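Local coordinates for protein-tyrosine phosphatase mitochondrial 1 (Mus musculus, PDB 3RGO), which removes the terminal phosphate of phosphatidylglycerophosphate to give phosphatidylglycerol, a step in cardiolipin synthesis in mitochondria, at residues 67-72 / 103-108; 94-97 / 101-104. One frame throughout, in Å; residues are numbered along the deposited sequence.

Interaction 1 of 2, residues 67-72 / 103-108; sequences TGVPTL and SATMVA. With SO4 (sulfate ion), chain C; SO4 (sulfate ion), chain B.
Two side-chain pairs join the loop 67-72 to the helix segment 103-108: Val69 with the methyl of Thr105, and Pro70 with Met106. In the first pair, both methyls of Val69 face the Thr105 methyl. Val69 CG2 lies 3.7 Å from Thr105 CG2, and Val69 CG1 lies 4.0 Å from that same atom. The two side chains cross at about a right angle. In Thr105 the methyl stands anti to the backbone N, which turns it to the valine. The hydroxyl (chi1 -61°) lies beside the backbone N and bonds to Ser101 O one turn back, so the polar branch is satisfied at the start of the helix.

In the second pair, the end of Met106 does the touching. Its chain bends at chi2 and chi3 and brings the terminal methyl to the proline ring. Met106 CE is 3.6 Å from Pro70 CG. Leu75 of helix 72-88 packs against Val69, Pro70 and Met106, and Val142 of helix 137-154 also touches Val69. The four residues that meet are buried.

Polar bonds at the two segments also reach two sulfates, probably from the crystallisation liquor. Gly68 N donates to O1 of the chain C sulfate at 2.9 Å. At the backbone angles of Gly68 (phi 84°) a CB would press on the carbonyl O of Thr67. On the helix, Ser103 grips one oxygen of the chain B sulfate twice: its N reaches O3 at 2.9 Å and its OG reaches O3 at 2.7 Å.

Thr71 ends the loop as the N-cap of helix 72-88, with its OG1 accepting from Asn74 N. The contact thus packs the loop after strand 57-61 on the helix that follows the loop of Cys96, the predicted nucleophile, beside the active site of a dual specificity phosphatase fold.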
ATOM      1  N   THR A  67      -9.708 -13.440   0.634  1.00 67.86           N
ATOM      2  CA  THR A  67      -8.845 -13.324  -0.537  1.00 63.58           C
ATOM      3  C   THR A  67      -7.470 -12.756  -0.198  1.00 57.14           C
ATOM      4  O   THR A  67      -6.458 -13.170  -0.768  1.00 54.90           O
ATOM      5  CB  THR A  67      -9.506 -12.461  -1.633  1.00 64.05           C
ATOM      6  OG1 THR A  67     -10.554 -13.216  -2.258  1.00 67.70           O
ATOM      7  CG2 THR A  67      -8.488 -12.040  -2.683  1.00 62.53           C
ATOM      8  N   GLY A  68      -7.440 -11.809   0.735  1.00 49.25           N
ATOM      9  CA  GLY A  68      -6.204 -11.150   1.104  1.00 43.48           C
ATOM     10  C   GLY A  68      -5.889  -9.994   0.171  1.00 40.98           C
ATOM     11  O   GLY A  68      -4.868  -9.330   0.328  1.00 41.96           O
ATOM     12  N   VAL A  69      -6.769  -9.756  -0.803  1.00 42.17           N
ATOM     13  CA  VAL A  69      -6.583  -8.675  -1.771  1.00 42.86           C
ATOM     14  C   VAL A  69      -7.901  -7.956  -2.024  1.00 46.24           C
ATOM     15  O   VAL A  69      -8.959  -8.589  -2.054  1.00 46.54           O
ATOM     16  CB  VAL A  69      -6.077  -9.208  -3.136  1.00 60.79           C
ATOM     17  CG1 VAL A  69      -5.723  -8.060  -4.066  1.00 58.24           C
ATOM     18  CG2 VAL A  69      -4.881 -10.106  -2.946  1.00 62.48           C
ATOM     19  N   PRO A  70      -7.845  -6.628  -2.199  1.00 44.63           N
ATOM     20  CA  PRO A  70      -9.046  -5.881  -2.589  1.00 47.12           C
ATOM     21  C   PRO A  70      -9.532  -6.331  -3.961  1.00 49.52           C
ATOM     22  O   PRO A  70      -8.926  -7.206  -4.587  1.00 49.63           O
ATOM     23  CB  PRO A  70      -8.548  -4.434  -2.686  1.00 44.81           C
ATOM     24  CG  PRO A  70      -7.295  -4.392  -1.875  1.00 42.89           C
ATOM     25  CD  PRO A  70      -6.680  -5.748  -1.990  1.00 40.44           C
ATOM     26  N   THR A  71     -10.623  -5.740  -4.424  1.00 49.52           N
ATOM     27  CA  THR A  71     -11.039  -5.945  -5.798  1.00 49.45           C
ATOM     28  C   THR A  71     -10.015  -5.267  -6.697  1.00 47.51           C
ATOM     29  O   THR A  71      -9.209  -4.457  -6.234  1.00 46.04           O
ATOM     30  CB  THR A  71     -12.406  -5.313  -6.072  1.00 54.09           C
ATOM     31  OG1 THR A  71     -12.375  -3.933  -5.679  1.00 53.20           O
ATOM     32  CG2 THR A  71     -13.500  -6.040  -5.300  1.00 55.81           C
ATOM     33  N   LEU A  72     -10.046  -5.603  -7.978  1.00 46.39           N
ATOM     34  CA  LEU A  72      -9.234  -4.906  -8.967  1.00 49.53           C
ATOM     35  C   LEU A  72      -9.468  -3.405  -8.847  1.00 49.14           C
ATOM     36  O   LEU A  72      -8.527  -2.618  -8.872  1.00 48.33           O
ATOM     37  CB  LEU A  72      -9.618  -5.362 -10.378  1.00 47.81           C
ATOM     38  CG  LEU A  72      -8.713  -6.349 -11.125  1.00 53.52           C
ATOM     39  CD1 LEU A  72      -7.494  -6.751 -10.304  1.00 47.69           C
ATOM     40  CD2 LEU A  72      -9.501  -7.576 -11.601  1.00 53.21           C
ATOM     41  N   SER A 103      -0.811  -5.873   2.735  1.00 35.64           N
ATOM     42  CA  SER A 103      -0.208  -4.580   2.456  1.00 35.81           C
ATOM     43  C   SER A 103       0.913  -4.715   1.423  1.00 35.58           C
ATOM     44  O   SER A 103       1.108  -3.836   0.579  1.00 32.40           O
ATOM     45  CB  SER A 103       0.282  -3.930   3.756  1.00 33.19           C
ATOM     46  OG  SER A 103       1.127  -4.805   4.474  1.00 33.91           O
ATOM     47  N   ALA A 104       1.640  -5.826   1.490  1.00 33.50           N
ATOM     48  CA  ALA A 104       2.660  -6.140   0.496  1.00 33.97           C
ATOM     49  C   ALA A 104       2.050  -6.275  -0.901  1.00 36.65           C
ATOM     50  O   ALA A 104       2.632  -5.845  -1.893  1.00 33.82           O
ATOM     51  CB  ALA A 104       3.392  -7.420   0.877  1.00 33.79           C
ATOM     52  N   THR A 105       0.865  -6.867  -0.969  1.00 33.99           N
ATOM     53  CA  THR A 105       0.174  -7.054  -2.242  1.00 34.61           C
ATOM     54  C   THR A 105      -0.210  -5.713  -2.872  1.00 35.52           C
ATOM     55  O   THR A 105      -0.083  -5.518  -4.087  1.00 34.57           O
ATOM     56  CB  THR A 105      -1.067  -7.940  -2.052  1.00 35.54           C
ATOM     57  OG1 THR A 105      -0.651  -9.226  -1.577  1.00 31.11           O
ATOM     58  CG2 THR A 105      -1.823  -8.102  -3.363  1.00 38.62           C
ATOM     59  N   MET A 106      -0.671  -4.788  -2.035  1.00 30.99           N
ATOM     60  CA  MET A 106      -1.023  -3.439  -2.483  1.00 30.92           C
ATOM     61  C   MET A 106       0.191  -2.739  -3.074  1.00 32.78           C
ATOM     62  O   MET A 106       0.114  -2.127  -4.150  1.00 34.07           O
ATOM     63  CB  MET A 106      -1.588  -2.618  -1.315  1.00 30.77           C
ATOM     64  CG  MET A 106      -1.993  -1.181  -1.681  1.00 33.00           C
ATOM     65  SD  MET A 106      -3.482  -1.088  -2.733  1.00 38.88           S
ATOM     66  CE  MET A 106      -4.649  -1.995  -1.726  1.00186.99           C
ATOM     67  N   VAL A 107       1.313  -2.823  -2.364  1.00 32.09           N
ATOM     68  CA  VAL A 107       2.559  -2.230  -2.843  1.00 32.80           C
ATOM     69  C   VAL A 107       3.013  -2.907  -4.135  1.00 33.34           C
ATOM     70  O   VAL A 107       3.531  -2.246  -5.034  1.00 35.81           O
ATOM     71  CB  VAL A 107       3.685  -2.271  -1.772  1.00 34.59           C
ATOM     72  CG1 VAL A 107       5.008  -1.804  -2.367  1.00 33.40           C
ATOM     73  CG2 VAL A 107       3.314  -1.410  -0.554  1.00 30.91           C
ATOM     74  N   ALA A 108       2.809  -4.221  -4.228  1.00 30.88           N
ATOM     75  CA  ALA A 108       3.117  -4.960  -5.448  1.00 33.43           C
ATOM     76  C   ALA A 108       2.368  -4.391  -6.645  1.00 34.41           C
ATOM     77  O   ALA A 108       2.935  -4.236  -7.724  1.00 31.72           O
ATOM     78  CB  ALA A 108       2.795  -6.460  -5.277  1.00 31.65           C
TER
HETATM   79  S   SO4 C   2      -8.734 -11.619   4.230  1.00 66.13           S
HETATM   80  O1  SO4 C   2      -9.221 -11.072   2.964  1.00 67.37           O
HETATM   81  O2  SO4 C   2      -7.599 -12.510   3.975  1.00 63.46           O
HETATM   82  O3  SO4 C   2      -8.313 -10.519   5.098  1.00 63.06           O
HETATM   83  O4  SO4 C   2      -9.807 -12.367   4.885  1.00 62.92           O
HETATM   84  S   SO4 B   1      -0.589  -7.885   6.411  1.00 44.58           S
HETATM   85  O1  SO4 B   1      -1.414  -8.930   5.812  1.00 44.49           O
HETATM   86  O2  SO4 B   1       0.748  -8.400   6.691  1.00 38.98           O
HETATM   87  O3  SO4 B   1      -0.502  -6.756   5.494  1.00 43.11           O
HETATM   88  O4  SO4 B   1      -1.190  -7.447   7.669  1.00 42.08           O

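Interaction 2 of 2, residues 94-97 / 101-104; sequences VHCK and SRSA. With SO4 (sulfate ion), chain B; SO4 (sulfate ion), chain C.
The Arg102 guanidinium has a sulfate at its edge on two sides, with chain B sulfate O1 and the chain C sulfate near its plane. NH1 donates to O1 of the chain B sulfate at 2.9 Å. NE donates to O3 of the chain C sulfate at 2.9 Å, and NH2 to O2 of that ion. These bonds fix the rotation of the group. The His95 ring uses its edge too: ND1 bonds to Cys96 O, nearly in the ring plane, at 2.9 Å and 175°. NE2 bonds to Thr34 OG1 on the neighbouring strand, so the ring is held at both nitrogens.

This is the P-loop of the protein tyrosine phosphatases, the CX5R motif running from Cys96 to Arg102. Cys96 is the predicted phosphocysteine nucleophile. The chain B sulfate sits among the backbone N-H groups of the P-loop, probably where a substrate phosphate would bind. Lys97 N and Arg102 N donate to it, as do Ala98 N and Arg100 N; the bond from Ser101 N is weak. The start of helix 102-115 also faces the anion.

Across the contact, Val94 CG1 packs against Ser103 O, and Ser103 CB lies 3.5 Å from Cys96 N. With SG anti to its own N (chi1 -173°), Cys96 brings CB, not SG, nearest the chain B sulfate, 3.1 Å from O3. The same torsion sets Cys96 SG beside Arg102 CD at 3.8 Å.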
ATOM      1  N   VAL A  94       1.753   2.536   3.559  1.00 36.07           N
ATOM      2  CA  VAL A  94       0.817   1.475   3.217  1.00 32.01           C
ATOM      3  C   VAL A  94       0.891   0.385   4.271  1.00 34.47           C
ATOM      4  O   VAL A  94       1.965  -0.148   4.547  1.00 34.91           O
ATOM      5  CB  VAL A  94       1.158   0.865   1.828  1.00 32.76           C
ATOM      6  CG1 VAL A  94       0.145  -0.192   1.435  1.00 32.44           C
ATOM      7  CG2 VAL A  94       1.218   1.956   0.773  1.00 30.58           C
ATOM      8  N   HIS A  95      -0.250   0.052   4.868  1.00 34.81           N
ATOM      9  CA  HIS A  95      -0.254  -0.951   5.923  1.00 31.48           C
ATOM     10  C   HIS A  95      -1.538  -1.749   6.022  1.00 32.41           C
ATOM     11  O   HIS A  95      -2.602  -1.334   5.570  1.00 31.51           O
ATOM     12  CB  HIS A  95      -0.005  -0.292   7.289  1.00 31.66           C
ATOM     13  CG  HIS A  95      -1.192   0.455   7.816  1.00 31.16           C
ATOM     14  ND1 HIS A  95      -2.136  -0.127   8.633  1.00 34.12           N
ATOM     15  CD2 HIS A  95      -1.599   1.734   7.624  1.00 32.17           C
ATOM     16  CE1 HIS A  95      -3.069   0.761   8.930  1.00 35.44           C
ATOM     17  NE2 HIS A  95      -2.765   1.898   8.329  1.00 36.41           N
ATOM     18  N   CYS A  96      -1.411  -2.914   6.639  1.00 36.70           N
ATOM     19  CA  CYS A  96      -2.542  -3.621   7.192  1.00 37.29           C
ATOM     20  C   CYS A  96      -2.173  -3.850   8.654  1.00 39.95           C
ATOM     21  O   CYS A  96      -2.196  -2.910   9.456  1.00 43.44           O
ATOM     22  CB  CYS A  96      -2.785  -4.936   6.450  1.00 34.30           C
ATOM     23  SG  CYS A  96      -4.301  -5.783   6.949  1.00 40.05           S
ATOM     24  N   LYS A  97      -1.781  -5.073   8.987  1.00 37.56           N
ATOM     25  CA  LYS A  97      -1.353  -5.389  10.348  1.00 45.81           C
ATOM     26  C   LYS A  97       0.162  -5.509  10.461  1.00 45.52           C
ATOM     27  O   LYS A  97       0.817  -4.682  11.088  1.00 46.13           O
ATOM     28  CB  LYS A  97      -2.000  -6.693  10.830  1.00 54.82           C
ATOM     29  CG  LYS A  97      -3.497  -6.608  11.082  1.00 58.79           C
ATOM     30  CD  LYS A  97      -4.007  -7.901  11.712  1.00 65.33           C
ATOM     31  CE  LYS A  97      -3.251  -8.222  12.997  1.00 67.27           C
ATOM     32  NZ  LYS A  97      -3.679  -9.520  13.604  1.00 71.67           N
ATOM     33  N   SER A 101       1.816  -9.043   3.892  1.00 39.67           N
ATOM     34  CA  SER A 101       0.987  -9.827   2.973  1.00 36.62           C
ATOM     35  C   SER A 101      -0.046  -9.001   2.205  1.00 38.97           C
ATOM     36  O   SER A 101       0.120  -8.732   1.015  1.00 38.45           O
ATOM     37  CB  SER A 101       0.297 -10.963   3.735  1.00 35.40           C
ATOM     38  OG  SER A 101      -0.462 -11.788   2.869  1.00 36.73           O
ATOM     39  N   ARG A 102      -1.119  -8.617   2.884  1.00 38.00           N
ATOM     40  CA  ARG A 102      -2.170  -7.816   2.266  1.00 36.95           C
ATOM     41  C   ARG A 102      -1.598  -6.467   1.848  1.00 33.49           C
ATOM     42  O   ARG A 102      -1.846  -5.981   0.743  1.00 34.06           O
ATOM     43  CB  ARG A 102      -3.334  -7.631   3.244  1.00 34.34           C
ATOM     44  CG  ARG A 102      -4.055  -8.930   3.553  1.00 38.46           C
ATOM     45  CD  ARG A 102      -4.823  -8.861   4.859  1.00 42.49           C
ATOM     46  NE  ARG A 102      -5.391 -10.161   5.195  1.00 50.97           N
ATOM     47  CZ  ARG A 102      -4.727 -11.126   5.825  1.00 57.05           C
ATOM     48  NH1 ARG A 102      -3.469 -10.935   6.196  1.00 56.57           N
ATOM     49  NH2 ARG A 102      -5.327 -12.282   6.086  1.00 58.96           N
ATOM     50  N   SER A 103      -0.811  -5.873   2.735  1.00 35.64           N
ATOM     51  CA  SER A 103      -0.208  -4.580   2.456  1.00 35.81           C
ATOM     52  C   SER A 103       0.913  -4.715   1.423  1.00 35.58           C
ATOM     53  O   SER A 103       1.108  -3.836   0.579  1.00 32.40           O
ATOM     54  CB  SER A 103       0.282  -3.930   3.756  1.00 33.19           C
ATOM     55  OG  SER A 103       1.127  -4.805   4.474  1.00 33.91           O
ATOM     56  N   ALA A 104       1.640  -5.826   1.490  1.00 33.50           N
ATOM     57  CA  ALA A 104       2.660  -6.140   0.496  1.00 33.97           C
ATOM     58  C   ALA A 104       2.050  -6.275  -0.901  1.00 36.65           C
ATOM     59  O   ALA A 104       2.632  -5.845  -1.893  1.00 33.82           O
ATOM     60  CB  ALA A 104       3.392  -7.420   0.877  1.00 33.79           C
TER
HETATM   61  S   SO4 B   1      -0.589  -7.885   6.411  1.00 44.58           S
HETATM   62  O1  SO4 B   1      -1.414  -8.930   5.812  1.00 44.49           O
HETATM   63  O2  SO4 B   1       0.748  -8.400   6.691  1.00 38.98           O
HETATM   64  O3  SO4 B   1      -0.502  -6.756   5.494  1.00 43.11           O
HETATM   65  O4  SO4 B   1      -1.190  -7.447   7.669  1.00 42.08           O
HETATM   66  S   SO4 C   2      -8.734 -11.619   4.230  1.00 66.13           S
HETATM   67  O1  SO4 C   2      -9.221 -11.072   2.964  1.00 67.37           O
HETATM   68  O2  SO4 C   2      -7.599 -12.510   3.975  1.00 63.46           O
HETATM   69  O3  SO4 C   2      -8.313 -10.519   5.098  1.00 63.06           O
HETATM   70  O4  SO4 C   2      -9.807 -12.367   4.885  1.00 62.92           O

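How the interactions relate
Both interactions are buried and use the start of helix 102-115, sharing Ser103 and Ala104. Interaction 1 is apolar between its segments and brings in a loop from far along the chain. Interaction 2 joins the end of central strand 91-95 to the helix through a short turn; its segments meet by van der Waals contact, and most of its polar bonds go to the bound sulfates. They meet where Val94 CG1 packs on Met106 and Val107, and where Gly68 O lies 3.4 Å from Arg102 CG. The chain C sulfate ties the loop of 67-72 to Arg102 of the P-loop. All four touching residues of interaction 1 are buried; Arg102 of interaction 2 is partly exposed.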